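PDB 1VPR: luciferase from Lingulodinium polyedrum, which catalyses the bioluminescent oxidation of dinoflagellate luciferin, an open tetrapyrrole, by molecular oxygen, giving nightly blue flashes near 475 nm. Local coordinates for residues 214-227 with 230-243. Numbering follows the deposited sequence.
Sequences DVCTVDASVAKFAR and RTWKSGHYFYEPLV
Strands 215-219 and 229-233 form an antiparallel beta hairpin in the calycin-type barrel of the luciferase catalytic domain, and strand 237-241 then passes beside the hairpin's connecting loop. Backbone hydrogen bonds join Cys216 to Trp232 and Val218 to Arg230. On the face that carries Cys216, its CB lies over the six-membered ring of Trp232, a CH-pi contact 3.8 Å from the centroid; a compact cysteine probably suits the place, its SG also resting obliquely beside the ring. Val218 CG2 meets the same ring system at Trp232 NE1, 3.9 Å away.

Arg230 links hairpin, loop and next strand. Its CG sits between the backbone N and the carbonyl carbon (chi1 79°), and bends at chi2 and chi3 turn the chain back, so that Arg230 NH1 reaches Val218 O (2.9 Å), already bonded from the opposite face of its carbonyl plane by Arg230 N. Arg230 NH2 donates to Arg227 O (2.7 Å), while Ala220 CB lies over the rim of one guanidinium face. Glu240 is gripped side-on, Arg230 NE meeting OE2 at 2.9 Å in a salt bridge and Arg230 NH2 meeting OE1. A leucine here would probably leave the buried Glu240 carboxylate without its countercharge and Arg227 O without its donor.

Arg227 NH2 donates a hydrogen bond to Tyr239 O (2.9 Å), and its NH1 pairs with Asp353. One residue earlier, Ala226 N donates to Pro241 O (3.0 Å). The Arg230-Glu240 pair probably balances its own buried charge, and one guanidinium probably fixes the loop's path against strands 215-219 and 237-241.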
ATOM      1  N   ASP A 214      12.613  -6.355  11.903  1.00 13.27           N
ATOM      2  CA  ASP A 214      12.653  -5.432  10.779  1.00 16.04           C
ATOM      3  C   ASP A 214      12.176  -6.029   9.447  1.00 16.43           C
ATOM      4  O   ASP A 214      12.382  -5.428   8.377  1.00 15.53           O
ATOM      5  CB  ASP A 214      14.075  -4.878  10.622  1.00 16.20           C
ATOM      6  CG  ASP A 214      15.112  -5.974  10.455  1.00 20.00           C
ATOM      7  OD1 ASP A 214      16.303  -5.661  10.271  1.00 19.92           O
ATOM      8  OD2 ASP A 214      14.745  -7.161  10.507  1.00 18.69           O
ATOM      9  N   VAL A 215      11.563  -7.212   9.504  1.00 13.44           N
ATOM     10  CA  VAL A 215      11.035  -7.869   8.292  1.00 14.21           C
ATOM     11  C   VAL A 215       9.542  -8.078   8.485  1.00 13.44           C
ATOM     12  O   VAL A 215       9.098  -8.553   9.535  1.00 13.46           O
ATOM     13  CB  VAL A 215      11.724  -9.233   8.041  1.00 15.50           C
ATOM     14  CG1 VAL A 215      10.995 -10.007   6.938  1.00 16.07           C
ATOM     15  CG2 VAL A 215      13.178  -8.999   7.634  1.00 14.23           C
ATOM     16  N   CYS A 216       8.754  -7.686   7.489  1.00 12.89           N
ATOM     17  CA  CYS A 216       7.307  -7.844   7.565  1.00 11.27           C
ATOM     18  C   CYS A 216       6.706  -8.385   6.284  1.00 10.92           C
ATOM     19  O   CYS A 216       7.235  -8.139   5.205  1.00 14.68           O
ATOM     20  CB  CYS A 216       6.619  -6.502   7.769  1.00 14.88           C
ATOM     21  SG  CYS A 216       6.874  -5.668   9.323  1.00 16.74           S
ATOM     22  N   THR A 217       5.587  -9.087   6.409  1.00 11.51           N
ATOM     23  CA  THR A 217       4.815  -9.531   5.246  1.00 10.93           C
ATOM     24  C   THR A 217       3.494  -8.784   5.445  1.00 10.54           C
ATOM     25  O   THR A 217       2.930  -8.783   6.543  1.00 11.71           O
ATOM     26  CB  THR A 217       4.558 -11.014   5.239  1.00 12.67           C
ATOM     27  OG1 THR A 217       5.787 -11.691   4.957  1.00 11.26           O
ATOM     28  CG2 THR A 217       3.519 -11.367   4.146  1.00 12.15           C
ATOM     29  N   VAL A 218       3.007  -8.123   4.401  1.00 12.31           N
ATOM     30  CA  VAL A 218       1.795  -7.333   4.501  1.00 11.32           C
ATOM     31  C   VAL A 218       0.751  -7.714   3.448  1.00 12.81           C
ATOM     32  O   VAL A 218       1.052  -7.784   2.257  1.00 10.73           O
ATOM     33  CB  VAL A 218       2.114  -5.800   4.351  1.00 12.67           C
ATOM     34  CG1 VAL A 218       0.833  -4.962   4.444  1.00 10.28           C
ATOM     35  CG2 VAL A 218       3.100  -5.365   5.424  1.00 12.51           C
ATOM     36  N   ASP A 219      -0.459  -7.992   3.911  1.00 12.14           N
ATOM     37  CA  ASP A 219      -1.574  -8.305   3.028  1.00 13.14           C
ATOM     38  C   ASP A 219      -2.321  -6.984   2.969  1.00 13.57           C
ATOM     39  O   ASP A 219      -2.691  -6.422   4.015  1.00 12.39           O
ATOM     40  CB  ASP A 219      -2.448  -9.411   3.632  1.00 15.49           C
ATOM     41  CG  ASP A 219      -1.676 -10.709   3.804  1.00 20.69           C
ATOM     42  OD1 ASP A 219      -1.500 -11.434   2.816  1.00 23.45           O
ATOM     43  OD2 ASP A 219      -1.194 -11.004   4.918  1.00 26.35           O
ATOM     44  N   ALA A 220      -2.506  -6.481   1.749  1.00 14.16           N
ATOM     45  CA  ALA A 220      -3.188  -5.211   1.486  1.00 15.06           C
ATOM     46  C   ALA A 220      -4.314  -5.440   0.481  1.00 15.60           C
ATOM     47  O   ALA A 220      -4.361  -6.476  -0.171  1.00 12.47           O
ATOM     48  CB  ALA A 220      -2.207  -4.195   0.925  1.00 16.21           C
ATOM     49  N   SER A 221      -5.203  -4.463   0.348  1.00 16.05           N
ATOM     50  CA  SER A 221      -6.353  -4.586  -0.546  1.00 16.27           C
ATOM     51  C   SER A 221      -6.022  -4.790  -2.015  1.00 17.23           C
ATOM     52  O   SER A 221      -5.248  -4.013  -2.607  1.00 16.93           O
ATOM     53  CB  SER A 221      -7.240  -3.344  -0.410  1.00 19.84           C
ATOM     54  OG  SER A 221      -8.294  -3.329  -1.371  1.00 22.74           O
ATOM     55  N   VAL A 222      -6.622  -5.818  -2.615  1.00 17.29           N
ATOM     56  CA  VAL A 222      -6.411  -6.064  -4.040  1.00 16.72           C
ATOM     57  C   VAL A 222      -7.309  -5.127  -4.864  1.00 16.74           C
ATOM     58  O   VAL A 222      -7.257  -5.105  -6.089  1.00 17.38           O
ATOM     59  CB  VAL A 222      -6.648  -7.542  -4.415  1.00 17.40           C
ATOM     60  CG1 VAL A 222      -5.479  -8.378  -3.881  1.00 16.98           C
ATOM     61  CG2 VAL A 222      -7.981  -8.048  -3.844  1.00 16.94           C
ATOM     62  N   ALA A 223      -8.121  -4.328  -4.187  1.00 16.91           N
ATOM     63  CA  ALA A 223      -8.943  -3.369  -4.897  1.00 16.33           C
ATOM     64  C   ALA A 223      -8.007  -2.228  -5.311  1.00 18.46           C
ATOM     65  O   ALA A 223      -8.311  -1.458  -6.236  1.00 19.70           O
ATOM     66  CB  ALA A 223     -10.019  -2.836  -3.985  1.00 15.64           C
ATOM     67  N   LYS A 224      -6.862  -2.130  -4.634  1.00 15.50           N
ATOM     68  CA  LYS A 224      -5.891  -1.057  -4.893  1.00 14.50           C
ATOM     69  C   LYS A 224      -4.545  -1.552  -5.437  1.00 13.84           C
ATOM     70  O   LYS A 224      -4.014  -1.017  -6.419  1.00 15.10           O
ATOM     71  CB  LYS A 224      -5.658  -0.267  -3.589  1.00 15.02           C
ATOM     72  CG  LYS A 224      -6.932   0.345  -2.986  1.00 17.65           C
ATOM     73  CD  LYS A 224      -6.739   0.961  -1.583  1.00 15.84           C
ATOM     74  CE  LYS A 224      -5.600   1.986  -1.544  1.00 17.31           C
ATOM     75  NZ  LYS A 224      -5.835   3.186  -2.409  1.00 12.13           N
ATOM     76  N   PHE A 225      -3.994  -2.571  -4.788  1.00 13.22           N
ATOM     77  CA  PHE A 225      -2.712  -3.142  -5.171  1.00 13.82           C
ATOM     78  C   PHE A 225      -2.876  -4.442  -5.956  1.00 16.26           C
ATOM     79  O   PHE A 225      -3.674  -5.318  -5.569  1.00 16.23           O
ATOM     80  CB  PHE A 225      -1.866  -3.398  -3.907  1.00 11.54           C
ATOM     81  CG  PHE A 225      -1.611  -2.152  -3.095  1.00 11.08           C
ATOM     82  CD1 PHE A 225      -2.438  -1.817  -2.022  1.00 12.53           C
ATOM     83  CD2 PHE A 225      -0.594  -1.277  -3.459  1.00 12.20           C
ATOM     84  CE1 PHE A 225      -2.258  -0.618  -1.328  1.00 13.37           C
ATOM     85  CE2 PHE A 225      -0.403  -0.074  -2.777  1.00 12.23           C
ATOM     86  CZ  PHE A 225      -1.232   0.256  -1.712  1.00 12.55           C
ATOM     87  N   ALA A 226      -2.101  -4.583  -7.032  1.00 14.59           N
ATOM     88  CA  ALA A 226      -2.182  -5.784  -7.857  1.00 14.82           C
ATOM     89  C   ALA A 226      -1.653  -7.000  -7.100  1.00 15.77           C
ATOM     90  O   ALA A 226      -2.121  -8.100  -7.321  1.00 15.24           O
ATOM     91  CB  ALA A 226      -1.412  -5.586  -9.177  1.00 17.34           C
ATOM     92  N   ARG A 227      -0.706  -6.808  -6.180  1.00 13.45           N
ATOM     93  CA  ARG A 227      -0.182  -7.944  -5.419  1.00 16.63           C
ATOM     94  C   ARG A 227      -0.865  -8.012  -4.043  1.00 15.66           C
ATOM     95  O   ARG A 227      -0.872  -7.041  -3.293  1.00 14.60           O
ATOM     96  CB  ARG A 227       1.362  -7.843  -5.307  1.00 18.23           C
ATOM     97  CG  ARG A 227       2.012  -8.879  -4.386  1.00 23.70           C
ATOM     98  CD  ARG A 227       3.494  -9.112  -4.660  1.00 24.10           C
ATOM     99  NE  ARG A 227       4.193  -7.969  -5.237  1.00 28.82           N
ATOM    100  CZ  ARG A 227       5.235  -8.089  -6.063  1.00 30.06           C
ATOM    101  NH1 ARG A 227       5.677  -9.305  -6.394  1.00 32.24           N
ATOM    102  NH2 ARG A 227       5.835  -7.011  -6.574  1.00 23.45           N
ATOM    103  N   ARG A 230       2.983  -8.894   0.129  1.00 17.25           N
ATOM    104  CA  ARG A 230       4.366  -8.495  -0.146  1.00 16.08           C
ATOM    105  C   ARG A 230       5.171  -8.615   1.145  1.00 16.02           C
ATOM    106  O   ARG A 230       4.639  -8.485   2.250  1.00 14.05           O
ATOM    107  CB  ARG A 230       4.473  -7.045  -0.679  1.00 15.98           C
ATOM    108  CG  ARG A 230       4.367  -5.931   0.380  1.00 14.92           C
ATOM    109  CD  ARG A 230       2.931  -5.578   0.698  1.00 14.71           C
ATOM    110  NE  ARG A 230       2.242  -5.096  -0.505  1.00 17.39           N
ATOM    111  CZ  ARG A 230       1.114  -5.628  -0.983  1.00 18.23           C
ATOM    112  NH1 ARG A 230       0.553  -6.654  -0.365  1.00 16.86           N
ATOM    113  NH2 ARG A 230       0.537  -5.132  -2.074  1.00 15.91           N
ATOM    114  N   THR A 231       6.449  -8.918   0.994  1.00 15.66           N
ATOM    115  CA  THR A 231       7.352  -9.025   2.139  1.00 17.03           C
ATOM    116  C   THR A 231       8.504  -8.061   1.861  1.00 15.97           C
ATOM    117  O   THR A 231       9.020  -8.005   0.740  1.00 16.13           O
ATOM    118  CB  THR A 231       7.941 -10.452   2.281  1.00 17.79           C
ATOM    119  OG1 THR A 231       6.894 -11.376   2.612  1.00 20.52           O
ATOM    120  CG2 THR A 231       8.971 -10.500   3.390  1.00 17.51           C
ATOM    121  N   TRP A 232       8.914  -7.309   2.875  1.00 14.13           N
ATOM    122  CA  TRP A 232      10.014  -6.378   2.688  1.00 15.08           C
ATOM    123  C   TRP A 232      10.851  -6.268   3.953  1.00 15.34           C
ATOM    124  O   TRP A 232      10.490  -6.805   4.999  1.00 14.10           O
ATOM    125  CB  TRP A 232       9.483  -4.986   2.261  1.00 14.10           C
ATOM    126  CG  TRP A 232       8.263  -4.496   2.978  1.00 13.48           C
ATOM    127  CD1 TRP A 232       6.984  -4.423   2.472  1.00 15.40           C
ATOM    128  CD2 TRP A 232       8.172  -4.055   4.346  1.00 15.19           C
ATOM    129  NE1 TRP A 232       6.112  -3.978   3.434  1.00 15.75           N
ATOM    130  CE2 TRP A 232       6.808  -3.747   4.595  1.00 15.91           C
ATOM    131  CE3 TRP A 232       9.103  -3.894   5.383  1.00 14.99           C
ATOM    132  CZ2 TRP A 232       6.353  -3.293   5.840  1.00 18.74           C
ATOM    133  CZ3 TRP A 232       8.647  -3.440   6.629  1.00 14.83           C
ATOM    134  CH2 TRP A 232       7.287  -3.148   6.843  1.00 16.74           C
ATOM    135  N   LYS A 233      11.990  -5.592   3.855  1.00 14.77           N
ATOM    136  CA  LYS A 233      12.846  -5.413   5.022  1.00 14.33           C
ATOM    137  C   LYS A 233      13.216  -3.931   5.142  1.00 13.08           C
ATOM    138  O   LYS A 233      13.436  -3.240   4.130  1.00 12.45           O
ATOM    139  CB  LYS A 233      14.116  -6.277   4.911  1.00 13.26           C
ATOM    140  CG  LYS A 233      15.110  -6.074   6.084  1.00 14.41           C
ATOM    141  CD  LYS A 233      16.321  -7.030   5.980  1.00 14.94           C
ATOM    142  CE  LYS A 233      17.270  -6.808   7.152  1.00 13.80           C
ATOM    143  NZ  LYS A 233      18.193  -7.957   7.351  1.00 13.67           N
ATOM    144  N   SER A 234      13.262  -3.454   6.381  1.00 13.98           N
ATOM    145  CA  SER A 234      13.619  -2.069   6.679  1.00 13.28           C
ATOM    146  C   SER A 234      14.810  -1.636   5.823  1.00 12.91           C
ATOM    147  O   SER A 234      15.839  -2.297   5.811  1.00 15.34           O
ATOM    148  CB  SER A 234      13.980  -1.965   8.163  1.00 15.72           C
ATOM    149  OG  SER A 234      14.305  -0.646   8.544  1.00 16.19           O
ATOM    150  N   GLY A 235      14.652  -0.539   5.086  1.00 14.31           N
ATOM    151  CA  GLY A 235      15.733   0.001   4.268  1.00 15.60           C
ATOM    152  C   GLY A 235      15.922  -0.602   2.881  1.00 18.09           C
ATOM    153  O   GLY A 235      16.828  -0.171   2.138  1.00 15.43           O
ATOM    154  N   HIS A 236      15.077  -1.575   2.512  1.00 14.79           N
ATOM    155  CA  HIS A 236      15.197  -2.224   1.207  1.00 13.64           C
ATOM    156  C   HIS A 236      13.992  -1.994   0.313  1.00 13.03           C
ATOM    157  O   HIS A 236      12.856  -2.007   0.767  1.00 13.87           O
ATOM    158  CB  HIS A 236      15.447  -3.727   1.401  1.00 15.02           C
ATOM    159  CG  HIS A 236      16.773  -4.035   2.036  1.00 16.47           C
ATOM    160  ND1 HIS A 236      17.927  -4.204   1.299  1.00 16.64           N
ATOM    161  CD2 HIS A 236      17.137  -4.149   3.339  1.00 16.25           C
ATOM    162  CE1 HIS A 236      18.943  -4.420   2.120  1.00 17.42           C
ATOM    163  NE2 HIS A 236      18.491  -4.392   3.363  1.00 16.06           N
ATOM    164  N   TYR A 237      14.256  -1.781  -0.972  1.00 10.98           N
ATOM    165  CA  TYR A 237      13.214  -1.500  -1.955  1.00 11.97           C
ATOM    166  C   TYR A 237      12.296  -2.670  -2.277  1.00 11.19           C
ATOM    167  O   TYR A 237      12.645  -3.840  -2.120  1.00 12.05           O
ATOM    168  CB  TYR A 237      13.847  -1.050  -3.287  1.00 11.96           C
ATOM    169  CG  TYR A 237      13.957   0.447  -3.477  1.00 14.70           C
ATOM    170  CD1 TYR A 237      15.131   1.127  -3.169  1.00 13.98           C
ATOM    171  CD2 TYR A 237      12.890   1.174  -3.976  1.00 13.00           C
ATOM    172  CE1 TYR A 237      15.232   2.498  -3.363  1.00 14.46           C
ATOM    173  CE2 TYR A 237      12.975   2.534  -4.167  1.00 15.88           C
ATOM    174  CZ  TYR A 237      14.151   3.186  -3.858  1.00 15.29           C
ATOM    175  OH  TYR A 237      14.224   4.530  -4.048  1.00 15.25           O
ATOM    176  N   PHE A 238      11.095  -2.335  -2.713  1.00 12.21           N
ATOM    177  CA  PHE A 238      10.176  -3.344  -3.177  1.00 13.54           C
ATOM    178  C   PHE A 238       9.330  -2.664  -4.224  1.00 12.58           C
ATOM    179  O   PHE A 238       9.251  -1.436  -4.302  1.00 14.20           O
ATOM    180  CB  PHE A 238       9.365  -4.018  -2.039  1.00 12.27           C
ATOM    181  CG  PHE A 238       8.482  -3.093  -1.247  1.00 13.39           C
ATOM    182  CD1 PHE A 238       7.112  -3.070  -1.469  1.00 10.85           C
ATOM    183  CD2 PHE A 238       9.015  -2.304  -0.233  1.00 10.44           C
ATOM    184  CE1 PHE A 238       6.270  -2.269  -0.679  1.00 12.47           C
ATOM    185  CE2 PHE A 238       8.197  -1.512   0.555  1.00 10.21           C
ATOM    186  CZ  PHE A 238       6.811  -1.495   0.333  1.00 12.31           C
ATOM    187  N   TYR A 239       8.717  -3.473  -5.055  1.00 14.82           N
ATOM    188  CA  TYR A 239       7.935  -2.984  -6.165  1.00 12.71           C
ATOM    189  C   TYR A 239       6.439  -3.199  -5.918  1.00 14.57           C
ATOM    190  O   TYR A 239       6.019  -4.298  -5.551  1.00 13.94           O
ATOM    191  CB  TYR A 239       8.392  -3.748  -7.409  1.00 14.56           C
ATOM    192  CG  TYR A 239       7.474  -3.628  -8.609  1.00 15.25           C
ATOM    193  CD1 TYR A 239       7.045  -2.378  -9.049  1.00 17.20           C
ATOM    194  CD2 TYR A 239       7.044  -4.767  -9.305  1.00 15.15           C
ATOM    195  CE1 TYR A 239       6.213  -2.244 -10.161  1.00 17.34           C
ATOM    196  CE2 TYR A 239       6.203  -4.650 -10.416  1.00 17.28           C
ATOM    197  CZ  TYR A 239       5.797  -3.375 -10.838  1.00 16.98           C
ATOM    198  OH  TYR A 239       5.015  -3.213 -11.961  1.00 17.86           O
ATOM    199  N   GLU A 240       5.654  -2.142  -6.099  1.00 15.73           N
ATOM    200  CA  GLU A 240       4.214  -2.236  -5.937  1.00 15.10           C
ATOM    201  C   GLU A 240       3.453  -1.987  -7.240  1.00 16.20           C
ATOM    202  O   GLU A 240       3.290  -0.841  -7.653  1.00 16.80           O
ATOM    203  CB  GLU A 240       3.712  -1.231  -4.893  1.00 18.04           C
ATOM    204  CG  GLU A 240       4.077  -1.571  -3.456  1.00 15.99           C
ATOM    205  CD  GLU A 240       3.094  -2.554  -2.822  1.00 19.42           C
ATOM    206  OE1 GLU A 240       2.498  -3.391  -3.552  1.00 18.21           O
ATOM    207  OE2 GLU A 240       2.941  -2.492  -1.582  1.00 17.67           O
ATOM    208  N   PRO A 241       3.038  -3.053  -7.944  1.00 14.29           N
ATOM    209  CA  PRO A 241       2.275  -2.798  -9.173  1.00 15.07           C
ATOM    210  C   PRO A 241       0.865  -2.428  -8.700  1.00 15.86           C
ATOM    211  O   PRO A 241       0.356  -3.026  -7.744  1.00 17.59           O
ATOM    212  CB  PRO A 241       2.296  -4.145  -9.897  1.00 13.42           C
ATOM    213  CG  PRO A 241       2.571  -5.148  -8.792  1.00 14.29           C
ATOM    214  CD  PRO A 241       3.572  -4.425  -7.932  1.00 12.67           C
ATOM    215  N   LEU A 242       0.236  -1.460  -9.358  1.00 15.91           N
ATOM    216  CA  LEU A 242      -1.089  -0.999  -8.957  1.00 14.77           C
ATOM    217  C   LEU A 242      -2.183  -1.406  -9.933  1.00 16.41           C
ATOM    218  O   LEU A 242      -1.946  -1.526 -11.154  1.00 17.84           O
ATOM    219  CB  LEU A 242      -1.085   0.521  -8.836  1.00 14.07           C
ATOM    220  CG  LEU A 242       0.066   1.128  -8.031  1.00 15.69           C
ATOM    221  CD1 LEU A 242      -0.037   2.645  -8.093  1.00 14.97           C
ATOM    222  CD2 LEU A 242       0.040   0.620  -6.598  1.00 16.66           C
ATOM    223  N   VAL A 243      -3.381  -1.607  -9.392  1.00 16.69           N
ATOM    224  CA  VAL A 243      -4.545  -1.971 -10.181  1.00 19.28           C
ATOM    225  C   VAL A 243      -4.844  -0.849 -11.177  1.00 21.18           C
ATOM    226  O   VAL A 243      -5.453  -1.093 -12.235  1.00 19.64           O
ATOM    227  CB  VAL A 243      -5.778  -2.177  -9.278  1.00 21.30           C
ATOM    228  CG1 VAL A 243      -7.046  -2.265 -10.119  1.00 22.97           C
ATOM    229  CG2 VAL A 243      -5.601  -3.446  -8.452  1.00 20.04           C
TER
HETATM  230  O   HOH W   1      16.719  -9.259   9.547  1.00 28.52           O
HETATM  231  O   HOH W   2       0.986  -4.458  -5.604  1.00 15.41           O
HETATM  232  O   HOH W   3       4.494  -5.532  -3.809  1.00 21.60           O